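Local coordinates for extracellular serine protease (Aeromonas sobria, PDB 3WQB), which cleaves peptide bonds that follow a Lys-Lys or Lys-Arg pair, acting as a calcium-binding, kexin-like serine protease and probable virulence factor, at residues 477-482 / 526-531; 441-446 / 586-591; 459-464 / 546-551; 243-248 / 531-536. The protein carries 1 engineered substitution. All blocks are in the same frame, centred on the assembly; numbering follows the deposited sequence.

Interaction 1: residues 477-482 / 526-531; sequences VMVSLD and KGLRDM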
loop_
_atom_site.group_PDB
_atom_site.type_symbol
_atom_site.label_atom_id
_atom_site.label_comp_id
_atom_site.label_asym_id
_atom_site.label_seq_id
_atom_site.Cartn_x
_atom_site.Cartn_y
_atom_site.Cartn_z
ATOM N N VAL A 477 9.548 -5.635 12.251
ATOM C CA VAL A 477 10.609 -5.051 13.058
ATOM C C VAL A 477 10.226 -3.612 13.380
ATOM O O VAL A 477 9.712 -2.890 12.516
ATOM C CB VAL A 477 11.970 -5.106 12.300
ATOM C CG1 VAL A 477 13.014 -4.204 12.904
ATOM C CG2 VAL A 477 12.502 -6.523 12.251
ATOM N N MET A 478 10.452 -3.196 14.623
ATOM C CA MET A 478 10.405 -1.773 14.959
ATOM C C MET A 478 11.815 -1.340 15.292
ATOM O O MET A 478 12.556 -2.099 15.916
ATOM C CB MET A 478 9.473 -1.504 16.137
ATOM C CG MET A 478 8.012 -1.694 15.780
ATOM S SD MET A 478 6.928 -1.251 17.141
ATOM C CE MET A 478 7.345 -2.480 18.379
ATOM N N VAL A 479 12.196 -0.146 14.843
ATOM C CA VAL A 479 13.552 0.381 15.086
ATOM C C VAL A 479 13.491 1.777 15.697
ATOM O O VAL A 479 12.686 2.622 15.281
ATOM C CB VAL A 479 14.427 0.407 13.793
ATOM C CG1 VAL A 479 15.821 0.981 14.090
ATOM C CG2 VAL A 479 14.568 -0.981 13.211
ATOM N N SER A 480 14.346 1.991 16.695
ATOM C CA SER A 480 14.567 3.313 17.269
ATOM C C SER A 480 16.054 3.613 17.215
ATOM O O SER A 480 16.875 2.791 17.621
ATOM C CB SER A 480 14.058 3.378 18.710
ATOM O OG SER A 480 12.654 3.176 18.723
ATOM N N LEU A 481 16.392 4.782 16.677
ATOM C CA LEU A 481 17.780 5.213 16.560
ATOM C C LEU A 481 17.838 6.726 16.418
ATOM O O LEU A 481 16.852 7.364 16.040
ATOM C CB LEU A 481 18.489 4.508 15.384
ATOM C CG LEU A 481 17.965 4.690 13.956
ATOM C CD1 LEU A 481 18.452 6.007 13.351
ATOM C CD2 LEU A 481 18.424 3.524 13.094
ATOM N N ASP A 482 19.006 7.286 16.718
ATOM C CA ASP A 482 19.298 8.685 16.410
ATOM C C ASP A 482 20.293 8.762 15.272
ATOM O O ASP A 482 21.292 8.039 15.263
ATOM C CB ASP A 482 19.896 9.398 17.622
ATOM C CG ASP A 482 18.897 9.604 18.747
ATOM O OD1 ASP A 482 17.671 9.575 18.501
ATOM O OD2 ASP A 482 19.354 9.819 19.886
ATOM N N LYS A 526 14.790 13.480 15.377
ATOM C CA LYS A 526 16.070 13.053 15.932
ATOM C C LYS A 526 16.541 11.780 15.251
ATOM O O LYS A 526 17.742 11.483 15.206
ATOM C CB LYS A 526 15.927 12.777 17.426
ATOM C CG LYS A 526 15.792 14.011 18.301
ATOM C CD LYS A 526 16.124 13.660 19.746
ATOM C CE LYS A 526 17.594 13.269 19.901
ATOM N NZ LYS A 526 17.802 12.280 20.993
ATOM N N GLY A 527 15.580 11.028 14.726
ATOM C CA GLY A 527 15.856 9.746 14.105
ATOM C C GLY A 527 14.579 8.937 13.992
ATOM O O GLY A 527 13.513 9.477 13.713
ATOM N N LEU A 528 14.694 7.637 14.215
ATOM C CA LEU A 528 13.550 6.736 14.144
ATOM C C LEU A 528 13.051 6.460 15.542
ATOM O O LEU A 528 13.851 6.299 16.457
ATOM C CB LEU A 528 13.949 5.414 13.485
ATOM C CG LEU A 528 14.570 5.456 12.084
ATOM C CD1 LEU A 528 14.811 4.038 11.590
ATOM C CD2 LEU A 528 13.699 6.236 11.110
ATOM N N ARG A 529 11.731 6.414 15.695
ATOM C CA ARG A 529 11.101 6.083 16.971
ATOM C C ARG A 529 10.017 5.043 16.705
ATOM O O ARG A 529 8.944 5.375 16.186
ATOM C CB ARG A 529 10.501 7.333 17.639
ATOM C CG ARG A 529 11.522 8.365 18.158
ATOM C CD ARG A 529 12.452 7.756 19.205
ATOM N NE ARG A 529 13.392 8.720 19.780
ATOM C CZ ARG A 529 14.591 9.001 19.273
ATOM N NH1 ARG A 529 15.017 8.409 18.162
ATOM N NH2 ARG A 529 15.372 9.877 19.881
ATOM N N ASP A 530 10.318 3.784 17.023
ATOM C CA ASP A 530 9.415 2.654 16.743
ATOM C C ASP A 530 8.923 2.666 15.290
ATOM O O ASP A 530 7.737 2.461 15.013
ATOM C CB ASP A 530 8.212 2.632 17.699
ATOM C CG ASP A 530 8.583 2.311 19.139
ATOM O OD1 ASP A 530 9.628 1.676 19.380
ATOM O OD2 ASP A 530 7.791 2.691 20.030
ATOM N N MET A 531 9.833 2.934 14.360
ATOM C CA MET A 531 9.463 2.858 12.956
ATOM C C MET A 531 9.318 1.392 12.573
ATOM O O MET A 531 10.231 0.602 12.789
ATOM C CB MET A 531 10.484 3.533 12.052
ATOM C CG MET A 531 10.002 3.529 10.614
ATOM S SD MET A 531 11.161 4.187 9.439
ATOM C CE MET A 531 10.779 3.179 8.014
HETATM O O HOH W 1 11.870 0.546 18.315
#

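Interaction 2: residues 441-446 / 586-591; sequences QKINVT and ISWSLR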
loop_
_atom_site.group_PDB
_atom_site.type_symbol
_atom_site.label_atom_id
_atom_site.label_comp_id
_atom_site.label_asym_id
_atom_site.label_seq_id
_atom_site.Cartn_x
_atom_site.Cartn_y
_atom_site.Cartn_z
ATOM N N GLN A 441 9.729 -9.195 20.801
ATOM C CA GLN A 441 10.955 -9.277 21.575
ATOM C C GLN A 441 11.712 -7.982 21.372
ATOM O O GLN A 441 12.110 -7.659 20.244
ATOM C CB GLN A 441 11.819 -10.457 21.133
ATOM C CG GLN A 441 11.252 -11.779 21.541
ATOM C CD GLN A 441 12.223 -12.938 21.416
ATOM O OE1 GLN A 441 13.432 -12.779 21.155
ATOM N NE2 GLN A 441 11.695 -14.125 21.610
ATOM N N LYS A 442 11.891 -7.239 22.464
ATOM C CA LYS A 442 12.568 -5.943 22.425
ATOM C C LYS A 442 14.017 -6.076 22.865
ATOM O O LYS A 442 14.324 -6.732 23.866
ATOM C CB LYS A 442 11.833 -4.909 23.293
ATOM C CG LYS A 442 12.403 -3.492 23.177
ATOM C CD LYS A 442 11.440 -2.440 23.696
ATOM C CE LYS A 442 11.964 -1.039 23.404
ATOM N NZ LYS A 442 10.923 0.008 23.619
ATOM N N ILE A 443 14.901 -5.434 22.111
ATOM C CA ILE A 443 16.322 -5.431 22.404
ATOM C C ILE A 443 16.761 -3.982 22.564
ATOM O O ILE A 443 16.827 -3.237 21.588
ATOM C CB ILE A 443 17.149 -6.118 21.276
ATOM C CG1 ILE A 443 16.611 -7.523 20.960
ATOM C CG2 ILE A 443 18.626 -6.177 21.650
ATOM C CD1 ILE A 443 15.554 -7.562 19.870
ATOM N N ASN A 444 17.044 -3.581 23.802
ATOM C CA ASN A 444 17.631 -2.275 24.061
ATOM C C ASN A 444 19.141 -2.362 23.880
ATOM O O ASN A 444 19.782 -3.270 24.411
ATOM C CB ASN A 444 17.295 -1.787 25.474
ATOM C CG ASN A 444 15.810 -1.538 25.674
ATOM O OD1 ASN A 444 15.181 -0.802 24.913
ATOM N ND2 ASN A 444 15.249 -2.139 26.708
ATOM N N VAL A 445 19.699 -1.418 23.132
ATOM C CA VAL A 445 21.106 -1.464 22.750
ATOM C C VAL A 445 21.854 -0.412 23.557
ATOM O O VAL A 445 21.378 0.714 23.712
ATOM C CB VAL A 445 21.273 -1.248 21.223
ATOM C CG1 VAL A 445 22.741 -1.211 20.821
ATOM C CG2 VAL A 445 20.556 -2.353 20.457
ATOM N N THR A 446 23.012 -0.796 24.085
ATOM C CA THR A 446 23.785 0.061 24.985
ATOM C C THR A 446 25.277 0.022 24.667
ATOM O O THR A 446 25.770 -0.898 24.005
ATOM C CB THR A 446 23.595 -0.351 26.470
ATOM O OG1 THR A 446 24.014 -1.707 26.651
ATOM C CG2 THR A 446 22.137 -0.202 26.918
ATOM N N ILE A 586 19.252 2.720 19.274
ATOM C CA ILE A 586 18.646 2.765 20.607
ATOM C C ILE A 586 18.021 1.415 20.978
ATOM O O ILE A 586 18.327 0.838 22.023
ATOM C CB ILE A 586 17.602 3.918 20.710
ATOM C CG1 ILE A 586 18.282 5.275 20.491
ATOM C CG2 ILE A 586 16.856 3.874 22.058
ATOM C CD1 ILE A 586 17.323 6.414 20.175
ATOM N N SER A 587 17.144 0.913 20.114
ATOM C CA SER A 587 16.466 -0.343 20.372
ATOM C C SER A 587 15.889 -0.857 19.079
ATOM O O SER A 587 15.700 -0.101 18.132
ATOM C CB SER A 587 15.324 -0.154 21.373
ATOM O OG SER A 587 14.275 0.614 20.818
ATOM N N TRP A 588 15.597 -2.149 19.051
ATOM C CA TRP A 588 14.739 -2.689 18.017
ATOM C C TRP A 588 13.900 -3.794 18.614
ATOM O O TRP A 588 14.236 -4.327 19.678
ATOM C CB TRP A 588 15.534 -3.171 16.800
ATOM C CG TRP A 588 16.378 -4.391 17.005
ATOM C CD1 TRP A 588 17.472 -4.512 17.813
ATOM C CD2 TRP A 588 16.209 -5.661 16.363
ATOM N NE1 TRP A 588 17.988 -5.774 17.720
ATOM C CE2 TRP A 588 17.234 -6.503 16.835
ATOM C CE3 TRP A 588 15.275 -6.173 15.450
ATOM C CZ2 TRP A 588 17.372 -7.825 16.406
ATOM C CZ3 TRP A 588 15.415 -7.484 15.018
ATOM C CH2 TRP A 588 16.458 -8.295 15.494
ATOM N N SER A 589 12.807 -4.124 17.934
ATOM C CA SER A 589 11.930 -5.198 18.358
ATOM C C SER A 589 11.602 -6.078 17.164
ATOM O O SER A 589 11.506 -5.596 16.037
ATOM C CB SER A 589 10.645 -4.643 18.971
ATOM O OG SER A 589 10.922 -3.872 20.120
ATOM N N LEU A 590 11.426 -7.366 17.433
ATOM C CA LEU A 590 11.144 -8.358 16.404
ATOM C C LEU A 590 9.861 -9.105 16.712
ATOM O O LEU A 590 9.675 -9.592 17.832
ATOM C CB LEU A 590 12.308 -9.361 16.301
ATOM C CG LEU A 590 12.160 -10.527 15.324
ATOM C CD1 LEU A 590 12.058 -10.041 13.874
ATOM C CD2 LEU A 590 13.325 -11.488 15.475
ATOM N N ARG A 591 8.987 -9.190 15.712
ATOM C CA ARG A 591 7.803 -10.024 15.803
ATOM C C ARG A 591 7.761 -11.004 14.648
ATOM O O ARG A 591 7.772 -10.611 13.476
ATOM C CB ARG A 591 6.512 -9.201 15.844
ATOM C CG ARG A 591 5.304 -10.081 16.098
ATOM C CD ARG A 591 4.085 -9.281 16.420
ATOM N NE ARG A 591 3.322 -9.962 17.456
ATOM C CZ ARG A 591 2.180 -9.523 17.966
ATOM N NH1 ARG A 591 1.645 -8.392 17.526
ATOM N NH2 ARG A 591 1.573 -10.226 18.919
#

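Interaction 3: residues 459-464 / 546-551; sequences PTSSTT and TWRLEV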
loop_
_atom_site.group_PDB
_atom_site.type_symbol
_atom_site.label_atom_id
_atom_site.label_comp_id
_atom_site.label_asym_id
_atom_site.label_seq_id
_atom_site.Cartn_x
_atom_site.Cartn_y
_atom_site.Cartn_z
ATOM N N PRO A 459 28.384 -2.976 9.418
ATOM C CA PRO A 459 27.128 -2.581 10.036
ATOM C C PRO A 459 27.181 -2.549 11.556
ATOM O O PRO A 459 27.941 -3.288 12.186
ATOM C CB PRO A 459 26.160 -3.676 9.594
ATOM C CG PRO A 459 26.748 -4.245 8.360
ATOM C CD PRO A 459 28.230 -4.165 8.563
ATOM N N THR A 460 26.370 -1.670 12.123
ATOM C CA THR A 460 26.020 -1.718 13.528
ATOM C C THR A 460 25.008 -2.846 13.639
ATOM O O THR A 460 23.992 -2.839 12.953
ATOM C CB THR A 460 25.405 -0.382 13.940
ATOM O OG1 THR A 460 26.342 0.664 13.657
ATOM C CG2 THR A 460 25.032 -0.365 15.414
ATOM N N SER A 461 25.285 -3.823 14.493
ATOM C CA SER A 461 24.509 -5.052 14.521
ATOM C C SER A 461 23.971 -5.360 15.894
ATOM O O SER A 461 24.608 -5.078 16.908
ATOM C CB SER A 461 25.367 -6.231 14.044
ATOM O OG SER A 461 25.914 -5.985 12.753
ATOM N N SER A 462 22.800 -5.977 15.911
ATOM C CA SER A 462 22.178 -6.434 17.143
ATOM C C SER A 462 21.405 -7.711 16.864
ATOM O O SER A 462 20.705 -7.813 15.864
ATOM C CB SER A 462 21.280 -5.329 17.707
ATOM O OG SER A 462 20.539 -5.768 18.837
ATOM N N THR A 463 21.541 -8.680 17.761
ATOM C CA THR A 463 20.999 -10.019 17.562
ATOM C C THR A 463 20.066 -10.446 18.692
ATOM O O THR A 463 20.297 -10.102 19.847
ATOM C CB THR A 463 22.167 -11.020 17.414
ATOM O OG1 THR A 463 22.955 -10.661 16.266
ATOM C CG2 THR A 463 21.669 -12.446 17.269
ATOM N N THR A 464 19.006 -11.173 18.345
ATOM C CA THR A 464 18.109 -11.789 19.320
ATOM C C THR A 464 17.803 -13.219 18.895
ATOM O O THR A 464 17.799 -13.537 17.705
ATOM C CB THR A 464 16.803 -10.965 19.504
ATOM O OG1 THR A 464 16.068 -11.446 20.637
ATOM C CG2 THR A 464 15.909 -11.034 18.268
ATOM N N THR A 546 18.940 -17.361 15.821
ATOM C CA THR A 546 19.274 -15.958 15.954
ATOM C C THR A 546 18.910 -15.137 14.724
ATOM O O THR A 546 19.162 -15.550 13.583
ATOM C CB THR A 546 20.764 -15.753 16.286
ATOM O OG1 THR A 546 21.578 -16.514 15.384
ATOM C CG2 THR A 546 21.085 -16.197 17.718
ATOM N N TRP A 547 18.298 -13.989 14.987
ATOM C CA TRP A 547 17.967 -12.984 13.983
ATOM C C TRP A 547 18.797 -11.734 14.244
ATOM O O TRP A 547 18.916 -11.287 15.387
ATOM C CB TRP A 547 16.489 -12.632 14.084
ATOM C CG TRP A 547 15.554 -13.729 13.679
ATOM C CD1 TRP A 547 15.192 -14.820 14.414
ATOM C CD2 TRP A 547 14.822 -13.803 12.455
ATOM N NE1 TRP A 547 14.296 -15.592 13.705
ATOM C CE2 TRP A 547 14.047 -14.982 12.501
ATOM C CE3 TRP A 547 14.754 -12.982 11.314
ATOM C CZ2 TRP A 547 13.218 -15.371 11.439
ATOM C CZ3 TRP A 547 13.936 -13.369 10.262
ATOM C CH2 TRP A 547 13.171 -14.551 10.338
ATOM N N ARG A 548 19.381 -11.167 13.196
ATOM C CA ARG A 548 20.276 -10.030 13.358
ATOM C C ARG A 548 19.830 -8.812 12.560
ATOM O O ARG A 548 19.573 -8.907 11.359
ATOM C CB ARG A 548 21.707 -10.425 12.968
ATOM C CG ARG A 548 22.736 -9.309 13.098
ATOM C CD ARG A 548 24.141 -9.798 12.819
ATOM N NE ARG A 548 24.395 -10.075 11.405
ATOM C CZ ARG A 548 24.534 -11.295 10.884
ATOM N NH1 ARG A 548 24.413 -12.369 11.658
ATOM N NH2 ARG A 548 24.775 -11.445 9.584
ATOM N N LEU A 549 19.723 -7.677 13.239
ATOM C CA LEU A 549 19.487 -6.403 12.571
ATOM C C LEU A 549 20.817 -5.731 12.283
ATOM O O LEU A 549 21.706 -5.705 13.138
ATOM C CB LEU A 549 18.640 -5.489 13.453
ATOM C CG LEU A 549 18.154 -4.200 12.787
ATOM C CD1 LEU A 549 17.003 -4.493 11.825
ATOM C CD2 LEU A 549 17.737 -3.197 13.838
ATOM N N GLU A 550 20.947 -5.186 11.079
ATOM C CA GLU A 550 22.166 -4.505 10.670
ATOM C C GLU A 550 21.803 -3.115 10.191
ATOM O O GLU A 550 20.882 -2.966 9.395
ATOM C CB GLU A 550 22.857 -5.281 9.541
ATOM C CG GLU A 550 23.464 -6.593 9.979
ATOM C CD GLU A 550 24.265 -7.289 8.896
ATOM O OE1 GLU A 550 24.278 -6.832 7.727
ATOM O OE2 GLU A 550 24.910 -8.302 9.224
ATOM N N VAL A 551 22.510 -2.092 10.678
ATOM C CA VAL A 551 22.281 -0.709 10.263
ATOM C C VAL A 551 23.631 -0.099 9.893
ATOM O O VAL A 551 24.563 -0.172 10.691
ATOM C CB VAL A 551 21.626 0.130 11.389
ATOM C CG1 VAL A 551 21.439 1.582 10.959
ATOM C CG2 VAL A 551 20.292 -0.483 11.817
#

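Interaction 4: residues 243-248 / 531-536; sequences NSNLDP and MRMLSN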
loop_
_atom_site.group_PDB
_atom_site.type_symbol
_atom_site.label_atom_id
_atom_site.label_comp_id
_atom_site.label_asym_id
_atom_site.label_seq_id
_atom_site.Cartn_x
_atom_site.Cartn_y
_atom_site.Cartn_z
ATOM N N ASN A 243 10.685 3.828 -0.513
ATOM C CA ASN A 243 10.629 2.440 -0.130
ATOM C C ASN A 243 9.236 2.195 0.438
ATOM O O ASN A 243 8.712 3.032 1.176
ATOM C CB ASN A 243 11.710 2.155 0.902
ATOM C CG ASN A 243 11.799 0.702 1.262
ATOM O OD1 ASN A 243 10.909 0.164 1.920
ATOM N ND2 ASN A 243 12.884 0.055 0.859
ATOM N N SER A 244 8.621 1.073 0.065
ATOM C CA SER A 244 7.257 0.752 0.494
ATOM C C SER A 244 7.056 0.473 1.992
ATOM O O SER A 244 5.913 0.356 2.453
ATOM C CB SER A 244 6.710 -0.394 -0.360
ATOM O OG SER A 244 7.560 -1.521 -0.330
ATOM N N ASN A 245 8.154 0.362 2.741
ATOM C CA ASN A 245 8.080 0.283 4.205
ATOM C C ASN A 245 7.953 1.652 4.889
ATOM O O ASN A 245 7.772 1.717 6.104
ATOM C CB ASN A 245 9.287 -0.478 4.783
ATOM C CG ASN A 245 9.016 -1.964 5.004
ATOM O OD1 ASN A 245 7.924 -2.354 5.392
ATOM N ND2 ASN A 245 10.040 -2.792 4.809
ATOM N N LEU A 246 8.050 2.752 4.136
ATOM C CA LEU A 246 7.958 4.070 4.780
ATOM C C LEU A 246 6.563 4.406 5.304
ATOM O O LEU A 246 6.432 5.010 6.366
ATOM C CB LEU A 246 8.466 5.193 3.879
ATOM C CG LEU A 246 9.948 5.178 3.521
ATOM C CD1 LEU A 246 10.263 6.321 2.558
ATOM C CD2 LEU A 246 10.825 5.242 4.770
ATOM N N ASP A 247 5.526 4.018 4.572
ATOM C CA ASP A 247 4.157 4.262 5.020
ATOM C C ASP A 247 3.839 3.220 6.091
ATOM O O ASP A 247 3.841 2.024 5.794
ATOM C CB ASP A 247 3.193 4.159 3.830
ATOM C CG ASP A 247 1.721 4.239 4.234
ATOM O OD1 ASP A 247 1.389 4.204 5.446
ATOM O OD2 ASP A 247 0.889 4.337 3.306
ATOM N N PRO A 248 3.618 3.664 7.346
ATOM C CA PRO A 248 3.415 2.708 8.449
ATOM C C PRO A 248 2.342 1.630 8.207
ATOM O O PRO A 248 2.493 0.497 8.666
ATOM C CB PRO A 248 3.041 3.607 9.639
ATOM C CG PRO A 248 2.591 4.893 9.034
ATOM C CD PRO A 248 3.413 5.060 7.793
ATOM N N MET A 531 9.833 2.934 14.360
ATOM C CA MET A 531 9.463 2.858 12.956
ATOM C C MET A 531 9.318 1.392 12.573
ATOM O O MET A 531 10.231 0.602 12.789
ATOM C CB MET A 531 10.484 3.533 12.052
ATOM C CG MET A 531 10.002 3.529 10.614
ATOM S SD MET A 531 11.161 4.187 9.439
ATOM C CE MET A 531 10.779 3.179 8.014
ATOM N N ARG A 532 8.168 1.041 12.009
ATOM C CA ARG A 532 7.870 -0.353 11.700
ATOM C C ARG A 532 8.184 -0.691 10.247
ATOM O O ARG A 532 7.944 0.120 9.331
ATOM C CB ARG A 532 6.414 -0.700 12.032
ATOM C CG ARG A 532 6.137 -2.200 12.057
ATOM C CD ARG A 532 4.716 -2.513 12.452
ATOM N NE ARG A 532 3.782 -1.857 11.542
ATOM C CZ ARG A 532 2.483 -1.709 11.767
ATOM N NH1 ARG A 532 1.944 -2.172 12.887
ATOM N NH2 ARG A 532 1.727 -1.087 10.868
ATOM N N MET A 533 8.748 -1.885 10.054
ATOM C CA MET A 533 9.015 -2.420 8.724
ATOM C C MET A 533 8.613 -3.890 8.702
ATOM O O MET A 533 8.625 -4.562 9.742
ATOM C CB MET A 533 10.493 -2.273 8.368
ATOM C CG MET A 533 10.951 -0.829 8.252
ATOM S SD MET A 533 12.711 -0.585 8.583
ATOM C CE MET A 533 12.725 -0.717 10.360
ATOM N N LEU A 534 8.239 -4.388 7.527
ATOM C CA LEU A 534 7.893 -5.797 7.373
ATOM C C LEU A 534 8.722 -6.414 6.250
ATOM O O LEU A 534 9.046 -5.742 5.268
ATOM C CB LEU A 534 6.390 -5.947 7.103
ATOM C CG LEU A 534 5.886 -7.380 6.897
ATOM C CD1 LEU A 534 4.529 -7.574 7.524
ATOM C CD2 LEU A 534 5.845 -7.785 5.419
ATOM N N SER A 535 9.079 -7.686 6.406
ATOM C CA SER A 535 9.669 -8.435 5.307
ATOM C C SER A 535 8.924 -9.728 5.035
ATOM O O SER A 535 8.561 -10.471 5.961
ATOM C CB SER A 535 11.137 -8.749 5.562
ATOM O OG SER A 535 11.631 -9.566 4.519
ATOM N N ASN A 536 8.732 -10.000 3.746
ATOM C CA ASN A 536 8.173 -11.254 3.263
ATOM C C ASN A 536 9.243 -12.259 2.831
ATOM O O ASN A 536 8.925 -13.398 2.459
ATOM C CB ASN A 536 7.227 -10.980 2.096
ATOM C CG ASN A 536 5.971 -10.261 2.526
ATOM O OD1 ASN A 536 5.342 -10.647 3.516
ATOM N ND2 ASN A 536 5.576 -9.229 1.773
HETATM O O HOH W 2 7.184 2.754 8.764
#

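Interaction 1: residues 477-482 / 526-531
Arg529 reaches back past Leu528 to grip Asp482. Its CB leaves away from 477-482, but a bend at chi2 (-60°) swings the chain round, and the guanidinium meets Asp482 edge-on. NH1 and NH2 both close on one oxygen, Asp482 OD1, with NH2 at 2.7 Å on the syn lone pair. NH1 also donates to Leu528 O at 3.0 Å, on the opposite face of that carbonyl from Leu481 N, and weakly to Leu481 O. The other carboxylate oxygen, Asp482 OD2, takes Lys526 NZ at 3.1 Å from above its plane, so the acid carries two salt bridges.

The backbones pair antiparallel, yet Asp530 and Met531 both face Val479. Asp530 has phi/psi of 50°/43°, and the result is a G1 beta bulge. Asp530 N, displaced from the regular pattern, donates to Ser480 OG at 3.0 Å, while water 1 links that hydroxyl to Asp530 OD1. On the face that carries Val479, Leu528 CD1 packs on Leu481 CD2 at 3.9 Å.

Strand 471-482 lies between 527-535 and 583-595 in one P-domain sheet, with Val479, Leu481 and Leu528 turned toward strands 489-494 and 545-553 of the second sheet.

Interaction 2: residues 441-446 / 586-591
In one antiparallel sheet of the P-domain beta-sandwich, strand 436-444 runs beside strand 583-595, and the Ile443-Trp588 pair is the centre of their contact. The segment axes come within 4.6 Å at 163° between chain directions, antiparallel with a modest twist. Gln441 with Leu590 and Ile443 with Trp588 are hydrogen-bonded pairs; Lys442 with Ser589 and Asn444 with Ser587 are non-hydrogen-bonded ones. Of the four bonds in the two hydrogen-bonded pairs, Ile443 N to Trp588 O is the shortest, at 2.8 Å, and its donor lies nearly along the C=O axis (177°). A fifth bond, from Val445 N to Ile586 O at 2.9 Å, carries the pairing past the end of the regular strand. Near that end Ile586 and Ser587 both face Ser480 on the other flank of 583-595, a classic beta bulge.

The two faces differ in character. On one, the extended Lys442 chain runs across two serines: CG passes Ser589 OG at 3.4 Å and CE comes to 3.8 Å from Ser587 OG. On the other, Ile443 and Trp588 lie side by side, pointing the same way, toward strands 460-466 and 545-553. Trp588 takes the position between its backbone N and carbonyl carbon (chi1 69°), which lays the indole beside Ile443, while Ser462 OG accepts from NE1, which would help hold the ring's rotation. Ile443 CD1 then sits over one face of the indole as a CH-pi contact, 3.8 Å from the centroid of the five-membered ring and 3.6 Å from CE2.

Interaction 3: residues 459-464 / 546-551
Pro459 and Glu550 lie side by side and point the same way: the proline CB rests 3.7 Å from Glu550 CB, and its CG reaches Glu550 OE1 at 3.6 Å. Next along this face, Arg548 crosses Thr463 at a slant, with Thr463 OG1 lying 3.5 Å from Arg548 CG. The arginine chain bends at chi3 (73°), turning its guanidinium onward along the strand to Glu550. There NE and NH2 grip a single oxygen side-on, NE lying 2.9 Å from Glu550 OE2, on its anti side. The other oxygen, OE1, forms a salt bridge with Arg500, so the carboxylate is held between two arginines, an arrangement likely to favour its ionised form. At the far end Thr463 CG2 meets Thr546 CB at 3.6 Å.

Thr460, Ser462 and Thr464 point to the opposite face with Val551, Leu549 and Trp547. Each of these three pairs is joined by two backbone hydrogen bonds; the straightest is Trp547 N to Thr464 O, 2.8 Å with an N-H...O angle of 173°. Trp547 extends away from 459-464 and meets Phe538 edge-to-face, while NE1 donates to Ala543 O.

The segments run 160° apart, in regular antiparallel register. Strand 460-466 is an outermost strand of its four-stranded sheet, and the inward residues of the pair pack on strands 471-482 and 583-595, as in the beta-sandwich of proprotein convertase P-domains.

Interaction 4: residues 243-248 / 531-536
Asn245 meets the backbone of Leu534 with both ends of its amide. Asn245 OD1 accepts from Leu534 N at 3.0 Å, a straight bond (169°) whose donor stands above the amide plane, while ND2 donates to Leu534 O at 3.1 Å in that plane. One side-chain amide thereby engages both backbone polar atoms of Leu534; it crosses Met533 at about a right angle with ND2 3.6 Å from Met533 CB. Nearer the start of the strand, Arg532 NH2 donates to Pro248 O at 2.8 Å, the carbonyl lying at the guanidinium edge. Leu246 CD2 touches Met531 CE at 3.8 Å, and water 2 lies between Asn245 O and Arg532 O.

A second shell surrounds these groups. Asn243 OD1 accepts from Asn245 N at 2.9 Å, an Asx turn within the type I turn 243-246, consistent with its holding Asn245 toward the strand. Leu503 O accepts a second hydrogen bond from Asn245 ND2, and Asp197 and Ser251 hold the Arg532 guanidinium.

The contact is buried and joins two domains: a loop of the subtilisin domain, between strands 228-233 and 255-261, packs on P-domain strand 527-535, which pairs with 471-482.

Interactions 1, 2 and 3 lie within the P-domain, whereas interaction 4 joins it to the subtilisin domain. Strand 471-482 of interaction 1 is flanked by 527-535, shared with interaction 4, and by 583-595 of interaction 2, so all three reach one sheet, interaction 4 through 527-535 alone; the centres of interactions 1 and 2 are about 10 Å apart. Interaction 3 belongs to another sheet, its centre about 10 Å from that of interaction 2 and about 14 Å from that of interaction 1, and Leu549 packs against Val477 and Val479 between the sheets. Along the chain, 477-482/526-531 is nested within 459-464/546-551, itself nested within 441-446/586-591. Interaction 4 crosses interactions 2 and 3 but encloses interaction 1, tying the sandwich to the catalytic domain.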